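PDB 2II2: alpha-11 giardin from Giardia intestinalis, which binds calcium ions as an unusual annexin and probably takes part in parasite attachment to the intestinal mucosa and in remodelling of the cytoskeleton. Local coordinates for residues N82-A87 / D99-A104; K86-V91 / Q126-Q131. All blocks are in the same frame, centred on the assembly; numbering follows the deposited sequence.

Interaction 1: N82-A87 / D99-A104; sequences NVIKKA and DVVLIA
The carbonyl oxygen of V83 accepts the amide of A87, N to O 2.9 Å, an ordinary helical bond; the V83 side chain points at helix 94-102 and touches V100. This is helix-on-helix packing within the all-helical annexin fold: 82-87 belongs to helix 76-89 and 99-104 to the end of helix 94-102 and the turn after it. The evidence for close approach is a CA-CA separation of 7.3 Å between I84 and V100. V100 faces the other helix and spreads its two methyls over consecutive residues of it. CG2 of V100 meets CG1 of V83 at 3.6 Å, the two side chains running antiparallel, flank to flank, while the second branch, CG1 of V100, lies 3.8 Å from CG1 of I84. Both valines hold CG1 anti to their own backbone N (chi1 167° for V83, 169° for V100), but the branches that meet are not equivalent: CG2 of V100 is the one anti to the carbonyl carbon. I84 arrives differently: its CB is not aimed at the partner helix, but with CG1 anti to the carbonyl carbon (chi1 -65°) the chain ends nearer, CD1 of I84 lying 3.7 Å from CB of V100. All four touching residues are buried and apolar, so the interface is held by van der Waals contact. L262 of helix 249-263 and L112 of helix 106-120 also touch V100. Next to it, D99 forms salt bridges with R258 and R220, tying this helix to 249-263 and 216-230. E66, a calcium ligand in a structure of this protein although no calcium is bound to this chain in the model, has its side chain about 12 Å from that of V83. CD1 of I84 also makes a looser contact with CG1 of V101, 4.4 Å away.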
ATOM      1  N   ASN A  82       2.749   2.778 -11.720  1.00 11.30           N
ATOM      2  CA  ASN A  82       3.889   3.667 -11.459  1.00 11.47           C
ATOM      3  C   ASN A  82       4.697   3.226 -10.242  1.00 10.37           C
ATOM      4  O   ASN A  82       5.925   3.238 -10.260  1.00 10.62           O
ATOM      5  CB  ASN A  82       3.443   5.131 -11.374  1.00 12.35           C
ATOM      6  CG  ASN A  82       2.853   5.609 -12.683  1.00 15.92           C
ATOM      7  OD1 ASN A  82       3.094   5.014 -13.734  1.00 18.45           O
ATOM      8  ND2 ASN A  82       2.057   6.648 -12.621  1.00 17.89           N
ATOM      9  N   VAL A  83       4.014   2.807  -9.193  1.00  9.83           N
ATOM     10  CA  VAL A  83       4.676   2.346  -7.977  1.00  9.55           C
ATOM     11  C   VAL A  83       5.524   1.102  -8.276  1.00  8.86           C
ATOM     12  O   VAL A  83       6.661   1.008  -7.814  1.00  8.61           O
ATOM     13  CB  VAL A  83       3.629   2.047  -6.873  1.00  9.29           C
ATOM     14  CG1 VAL A  83       4.269   1.267  -5.718  1.00 10.28           C
ATOM     15  CG2 VAL A  83       3.003   3.350  -6.363  1.00  9.53           C
ATOM     16  N   ILE A  84       4.986   0.122  -9.015  1.00  9.16           N
ATOM     17  CA  ILE A  84       5.776  -1.087  -9.341  1.00 10.42           C
ATOM     18  C   ILE A  84       7.006  -0.727 -10.144  1.00  9.48           C
ATOM     19  O   ILE A  84       8.107  -1.194  -9.849  1.00  9.89           O
ATOM     20  CB  ILE A  84       4.970  -2.153 -10.132  1.00  9.97           C
ATOM     21  CG1 ILE A  84       3.830  -2.695  -9.277  1.00 12.40           C
ATOM     22  CG2 ILE A  84       5.878  -3.307 -10.603  1.00 12.18           C
ATOM     23  CD1 ILE A  84       4.279  -3.432  -8.043  1.00 14.97           C
ATOM     24  N   LYS A  85       6.831   0.091 -11.179  1.00 10.21           N
ATOM     25  CA  LYS A  85       7.998   0.472 -11.984  1.00 11.59           C
ATOM     26  C   LYS A  85       9.095   1.148 -11.143  1.00 10.98           C
ATOM     27  O   LYS A  85      10.269   0.811 -11.278  1.00 12.00           O
ATOM     28  CB  LYS A  85       7.587   1.329 -13.184  1.00 12.36           C
ATOM     29  CG  LYS A  85       6.926   0.533 -14.319  1.00 15.59           C
ATOM     30  CD  LYS A  85       7.804  -0.621 -14.828  1.00 20.21           C
ATOM     31  CE  LYS A  85       8.942  -0.117 -15.710  1.00 20.78           C
ATOM     32  NZ  LYS A  85       9.612  -1.238 -16.442  1.00 22.35           N
ATOM     33  N   LYS A  86       8.719   2.085 -10.276  1.00 10.89           N
ATOM     34  CA  LYS A  86       9.693   2.751  -9.430  1.00 10.43           C
ATOM     35  C   LYS A  86      10.359   1.754  -8.485  1.00  9.77           C
ATOM     36  O   LYS A  86      11.576   1.811  -8.238  1.00 10.29           O
ATOM     37  CB  LYS A  86       9.033   3.874  -8.632  1.00 10.87           C
ATOM     38  CG  LYS A  86       9.990   4.601  -7.746  1.00 13.41           C
ATOM     39  CD  LYS A  86       9.309   5.623  -6.855  1.00 14.10           C
ATOM     40  CE  LYS A  86      10.380   6.389  -6.074  1.00 16.18           C
ATOM     41  NZ  LYS A  86       9.844   7.241  -4.989  1.00 19.09           N
ATOM     42  N   ALA A  87       9.551   0.855  -7.946  1.00  8.76           N
ATOM     43  CA  ALA A  87      10.054  -0.111  -6.989  1.00  8.41           C
ATOM     44  C   ALA A  87      11.090  -1.045  -7.592  1.00  8.64           C
ATOM     45  O   ALA A  87      11.940  -1.559  -6.877  1.00  9.62           O
ATOM     46  CB  ALA A  87       8.894  -0.931  -6.444  1.00  9.06           C
ATOM     47  N   ASP A  99       2.799  -3.722  -1.199  1.00  7.12           N
ATOM     48  CA  ASP A  99       1.609  -2.871  -1.025  1.00  7.04           C
ATOM     49  C   ASP A  99       0.669  -3.028  -2.233  1.00  7.69           C
ATOM     50  O   ASP A  99      -0.566  -3.144  -2.117  1.00  8.59           O
ATOM     51  CB  ASP A  99       1.993  -1.389  -0.878  1.00  7.60           C
ATOM     52  CG  ASP A  99       2.689  -1.073   0.431  1.00  8.50           C
ATOM     53  OD1 ASP A  99       2.702  -1.927   1.329  1.00  9.69           O
ATOM     54  OD2 ASP A  99       3.245   0.042   0.589  1.00 10.15           O
ATOM     55  N   VAL A 100       1.257  -3.007  -3.419  1.00  7.37           N
ATOM     56  CA  VAL A 100       0.499  -3.092  -4.641  1.00  7.99           C
ATOM     57  C   VAL A 100      -0.144  -4.446  -4.890  1.00  7.63           C
ATOM     58  O   VAL A 100      -1.309  -4.481  -5.265  1.00  9.76           O
ATOM     59  CB  VAL A 100       1.343  -2.677  -5.859  1.00  8.77           C
ATOM     60  CG1 VAL A 100       0.639  -3.018  -7.171  1.00 10.46           C
ATOM     61  CG2 VAL A 100       1.649  -1.191  -5.775  1.00  9.84           C
ATOM     62  N   VAL A 101       0.620  -5.535  -4.746  1.00  7.69           N
ATOM     63  CA  VAL A 101       0.111  -6.838  -5.148  1.00  7.78           C
ATOM     64  C   VAL A 101      -0.568  -7.606  -4.035  1.00  7.33           C
ATOM     65  O   VAL A 101      -1.376  -8.497  -4.331  1.00  8.54           O
ATOM     66  CB  VAL A 101       1.187  -7.739  -5.851  1.00  8.20           C
ATOM     67  CG1 VAL A 101       1.818  -6.970  -7.043  1.00  8.96           C
ATOM     68  CG2 VAL A 101       2.254  -8.259  -4.898  1.00  9.77           C
ATOM     69  N   LEU A 102      -0.251  -7.299  -2.778  1.00  7.20           N
ATOM     70  CA  LEU A 102      -0.885  -7.998  -1.666  1.00  8.01           C
ATOM     71  C   LEU A 102      -2.229  -7.383  -1.290  1.00  8.36           C
ATOM     72  O   LEU A 102      -3.123  -8.083  -0.837  1.00 11.40           O
ATOM     73  CB  LEU A 102       0.045  -8.059  -0.448  1.00  8.14           C
ATOM     74  CG  LEU A 102       1.397  -8.775  -0.654  1.00  8.29           C
ATOM     75  CD1 LEU A 102       2.129  -8.825   0.635  1.00  8.85           C
ATOM     76  CD2 LEU A 102       1.233 -10.191  -1.209  1.00  9.17           C
ATOM     77  N   ILE A 103      -2.375  -6.086  -1.470  1.00  8.22           N
ATOM     78  CA  ILE A 103      -3.609  -5.412  -1.103  1.00  8.81           C
ATOM     79  C   ILE A 103      -4.425  -5.192  -2.369  1.00  8.17           C
ATOM     80  O   ILE A 103      -4.513  -4.080  -2.911  1.00  9.30           O
ATOM     81  CB  ILE A 103      -3.343  -4.109  -0.316  1.00  7.69           C
ATOM     82  CG1 ILE A 103      -2.368  -4.402   0.848  1.00  8.42           C
ATOM     83  CG2 ILE A 103      -4.645  -3.561   0.229  1.00  9.33           C
ATOM     84  CD1 ILE A 103      -2.037  -3.179   1.659  1.00  9.93           C
ATOM     85  N   ALA A 104      -5.004  -6.294  -2.849  1.00  9.40           N
ATOM     86  CA  ALA A 104      -5.592  -6.303  -4.187  1.00  9.90           C
ATOM     87  C   ALA A 104      -6.542  -7.460  -4.332  1.00 10.54           C
ATOM     88  O   ALA A 104      -6.195  -8.596  -3.996  1.00 11.33           O
ATOM     89  CB  ALA A 104      -4.509  -6.404  -5.252  1.00 11.27           C
TER

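Interaction 2: K86-V91 / Q126-Q131; sequences KAMKNV and QDFVDQ
M88 lies between F128 and Q131, with its thioether on the packed side and its carbonyl on the wetter one. On the tight side SD of M88 approaches the edge of the F128 ring, 3.7 Å from CE1. The sulfur of M88 stands 75° off the ring normal and 5.0 Å from the centroid of F128, which defines an edge-on Met-aromatic contact rather than a sulfur over the face. The chain is straight as far as SD and then bends at chi3 (67°), which carries CE of M88 to Q131, 3.7 Å from its CB and 3.5 Å from its OE1. The backbone O of D127 is a little farther from this methyl. In the annexin helical array the contact seats the C-terminal end of helix 76-89 against that of helix 124-131; C142, H143 and I146 of helix 137-147 also pack on F128, and I97 touches both M88 and F128. The carboxylate of D127 is held by Y116 and N122 instead of taking part here. On the loose side Q131 is exposed, and a water bridges the two residues by donating both hydrogens: one to M88 O at 2.8 Å, the other to Q131 OE1 at 2.7 Å.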
ATOM      1  N   LYS A  86       8.719   2.085 -10.276  1.00 10.89           N
ATOM      2  CA  LYS A  86       9.693   2.751  -9.430  1.00 10.43           C
ATOM      3  C   LYS A  86      10.359   1.754  -8.485  1.00  9.77           C
ATOM      4  O   LYS A  86      11.576   1.811  -8.238  1.00 10.29           O
ATOM      5  CB  LYS A  86       9.033   3.874  -8.632  1.00 10.87           C
ATOM      6  CG  LYS A  86       9.990   4.601  -7.746  1.00 13.41           C
ATOM      7  CD  LYS A  86       9.309   5.623  -6.855  1.00 14.10           C
ATOM      8  CE  LYS A  86      10.380   6.389  -6.074  1.00 16.18           C
ATOM      9  NZ  LYS A  86       9.844   7.241  -4.989  1.00 19.09           N
ATOM     10  N   ALA A  87       9.551   0.855  -7.946  1.00  8.76           N
ATOM     11  CA  ALA A  87      10.054  -0.111  -6.989  1.00  8.41           C
ATOM     12  C   ALA A  87      11.090  -1.045  -7.592  1.00  8.64           C
ATOM     13  O   ALA A  87      11.940  -1.559  -6.877  1.00  9.62           O
ATOM     14  CB  ALA A  87       8.894  -0.931  -6.444  1.00  9.06           C
ATOM     15  N   MET A  88      10.986  -1.312  -8.889  1.00  8.61           N
ATOM     16  CA  MET A  88      11.856  -2.311  -9.523  1.00 10.39           C
ATOM     17  C   MET A  88      12.995  -1.704 -10.330  1.00 10.81           C
ATOM     18  O   MET A  88      13.846  -2.422 -10.840  1.00 12.62           O
ATOM     19  CB  MET A  88      11.024  -3.243 -10.394  1.00  9.80           C
ATOM     20  CG  MET A  88      10.063  -4.058  -9.552  1.00 11.11           C
ATOM     21  SD  MET A  88       9.112  -5.290 -10.425  1.00 13.03           S
ATOM     22  CE  MET A  88      10.404  -6.411 -10.910  1.00 13.36           C
ATOM     23  N   LYS A  89      13.008  -0.389 -10.449  1.00 11.95           N
ATOM     24  CA  LYS A  89      13.989   0.291 -11.291  1.00 13.33           C
ATOM     25  C   LYS A  89      15.428   0.007 -10.853  1.00 13.36           C
ATOM     26  O   LYS A  89      16.312  -0.260 -11.694  1.00 14.77           O
ATOM     27  CB  LYS A  89      13.725   1.790 -11.312  1.00 13.28           C
ATOM     28  CG  LYS A  89      14.665   2.530 -12.262  1.00 15.91           C
ATOM     29  CD  LYS A  89      14.463   4.040 -12.219  1.00 19.53           C
ATOM     30  CE  LYS A  89      15.378   4.735 -13.226  1.00 22.12           C
ATOM     31  NZ  LYS A  89      15.055   4.356 -14.629  1.00 23.98           N
ATOM     32  N   ASN A  90      15.684   0.093  -9.550  1.00 13.46           N
ATOM     33  CA  ASN A  90      17.007  -0.195  -8.998  1.00 14.35           C
ATOM     34  C   ASN A  90      16.861  -1.390  -8.045  1.00 14.08           C
ATOM     35  O   ASN A  90      16.245  -2.377  -8.426  1.00 15.47           O
ATOM     36  CB  ASN A  90      17.595   1.090  -8.388  1.00 15.68           C
ATOM     37  CG  ASN A  90      17.726   2.220  -9.424  1.00 16.56           C
ATOM     38  OD1 ASN A  90      18.485   2.101 -10.381  1.00 18.27           O
ATOM     39  ND2 ASN A  90      16.958   3.289  -9.246  1.00 19.43           N
ATOM     40  N   VAL A  91      17.403  -1.356  -6.835  1.00 12.67           N
ATOM     41  CA  VAL A  91      17.228  -2.520  -5.950  1.00 12.38           C
ATOM     42  C   VAL A  91      15.723  -2.651  -5.657  1.00 11.16           C
ATOM     43  O   VAL A  91      15.051  -1.660  -5.339  1.00 12.70           O
ATOM     44  CB  VAL A  91      18.039  -2.389  -4.657  1.00 13.08           C
ATOM     45  CG1 VAL A  91      17.804  -3.568  -3.748  1.00 14.18           C
ATOM     46  CG2 VAL A  91      19.535  -2.235  -4.957  1.00 13.99           C
ATOM     47  N   GLN A 126       6.192 -11.893 -16.013  1.00 12.21           N
ATOM     48  CA  GLN A 126       7.485 -12.150 -16.664  1.00 12.69           C
ATOM     49  C   GLN A 126       8.602 -11.247 -16.106  1.00 11.17           C
ATOM     50  O   GLN A 126       9.739 -11.684 -15.887  1.00 11.16           O
ATOM     51  CB  GLN A 126       7.353 -12.022 -18.180  1.00 13.56           C
ATOM     52  CG  GLN A 126       8.503 -12.632 -18.966  1.00 14.86           C
ATOM     53  CD  GLN A 126       8.739 -14.107 -18.674  1.00 17.51           C
ATOM     54  OE1 GLN A 126       7.829 -14.853 -18.305  1.00 18.76           O
ATOM     55  NE2 GLN A 126       9.970 -14.538 -18.859  1.00 19.52           N
ATOM     56  N   ASP A 127       8.240  -9.997 -15.824  1.00 10.57           N
ATOM     57  CA  ASP A 127       9.198  -9.122 -15.169  1.00 10.13           C
ATOM     58  C   ASP A 127       9.532  -9.613 -13.763  1.00 10.24           C
ATOM     59  O   ASP A 127      10.687  -9.506 -13.342  1.00 10.05           O
ATOM     60  CB  ASP A 127       8.687  -7.676 -15.147  1.00 10.46           C
ATOM     61  CG  ASP A 127       8.902  -6.937 -16.480  1.00 12.35           C
ATOM     62  OD1 ASP A 127       9.520  -7.503 -17.404  1.00 12.78           O
ATOM     63  OD2 ASP A 127       8.398  -5.802 -16.609  1.00 13.28           O
ATOM     64  N   PHE A 128       8.550 -10.147 -13.032  1.00  9.50           N
ATOM     65  CA  PHE A 128       8.849 -10.799 -11.751  1.00  9.30           C
ATOM     66  C   PHE A 128       9.790 -11.993 -11.928  1.00  8.97           C
ATOM     67  O   PHE A 128      10.766 -12.131 -11.180  1.00 10.55           O
ATOM     68  CB  PHE A 128       7.573 -11.242 -11.034  1.00  9.17           C
ATOM     69  CG  PHE A 128       6.806 -10.113 -10.365  1.00  9.57           C
ATOM     70  CD1 PHE A 128       7.095  -8.761 -10.578  1.00 10.46           C
ATOM     71  CD2 PHE A 128       5.728 -10.438  -9.540  1.00  9.41           C
ATOM     72  CE1 PHE A 128       6.350  -7.774  -9.946  1.00 10.51           C
ATOM     73  CE2 PHE A 128       4.987  -9.462  -8.908  1.00  9.75           C
ATOM     74  CZ  PHE A 128       5.282  -8.147  -9.112  1.00  9.76           C
ATOM     75  N   VAL A 129       9.523 -12.841 -12.923  1.00  9.81           N
ATOM     76  CA  VAL A 129      10.384 -13.988 -13.200  1.00 10.10           C
ATOM     77  C   VAL A 129      11.812 -13.528 -13.496  1.00  9.62           C
ATOM     78  O   VAL A 129      12.760 -14.099 -12.975  1.00 10.15           O
ATOM     79  CB  VAL A 129       9.828 -14.859 -14.362  1.00 10.64           C
ATOM     80  CG1 VAL A 129      10.881 -15.880 -14.846  1.00 12.41           C
ATOM     81  CG2 VAL A 129       8.522 -15.560 -13.943  1.00 10.81           C
ATOM     82  N   ASP A 130      11.957 -12.497 -14.325  1.00  8.99           N
ATOM     83  CA  ASP A 130      13.288 -12.054 -14.728  1.00  9.24           C
ATOM     84  C   ASP A 130      14.037 -11.277 -13.635  1.00  8.94           C
ATOM     85  O   ASP A 130      15.271 -11.330 -13.581  1.00  9.16           O
ATOM     86  CB  ASP A 130      13.215 -11.192 -15.987  1.00  9.65           C
ATOM     87  CG  ASP A 130      13.194 -12.010 -17.254  1.00  9.94           C
ATOM     88  OD1 ASP A 130      14.008 -12.956 -17.364  1.00  9.95           O
ATOM     89  OD2 ASP A 130      12.376 -11.686 -18.140  1.00 12.87           O
ATOM     90  N   GLN A 131      13.301 -10.571 -12.773  1.00  9.52           N
ATOM     91  CA  GLN A 131      13.927  -9.574 -11.905  1.00  9.88           C
ATOM     92  C   GLN A 131      13.837  -9.868 -10.402  1.00  9.67           C
ATOM     93  O   GLN A 131      14.437  -9.142  -9.614  1.00  9.93           O
ATOM     94  CB  GLN A 131      13.365  -8.173 -12.182  1.00  9.90           C
ATOM     95  CG  GLN A 131      13.619  -7.660 -13.588  1.00 13.25           C
ATOM     96  CD  GLN A 131      13.064  -6.269 -13.820  1.00 12.70           C
ATOM     97  OE1 GLN A 131      13.131  -5.417 -12.951  1.00 18.14           O
ATOM     98  NE2 GLN A 131      12.519  -6.040 -15.009  1.00 17.68           N
TER
HETATM   99  O   HOH W   1      14.320  -3.029 -13.507  1.00 27.80           O

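Overall arrangement
Both contacts start from helix 76-89 and share K86 and A87, their centres lying 11 Å apart. Along the chain, interaction 1 reaches the neighbouring helix 94-102 across 11 intervening residues, whereas interaction 2 passes over 34, including helix 106-120, to reach helix 124-131. Interaction 1 is the more central, its centre about 7 Å from that of the chain against about 17 Å for interaction 2. They meet through V101 CG1 and F128 CZ, 4.2 Å apart, so the apolar packing is continuous from one to the other. Helix 76-89 thus packs on two later helices of the annexin array, with the water-mediated link at interaction 2.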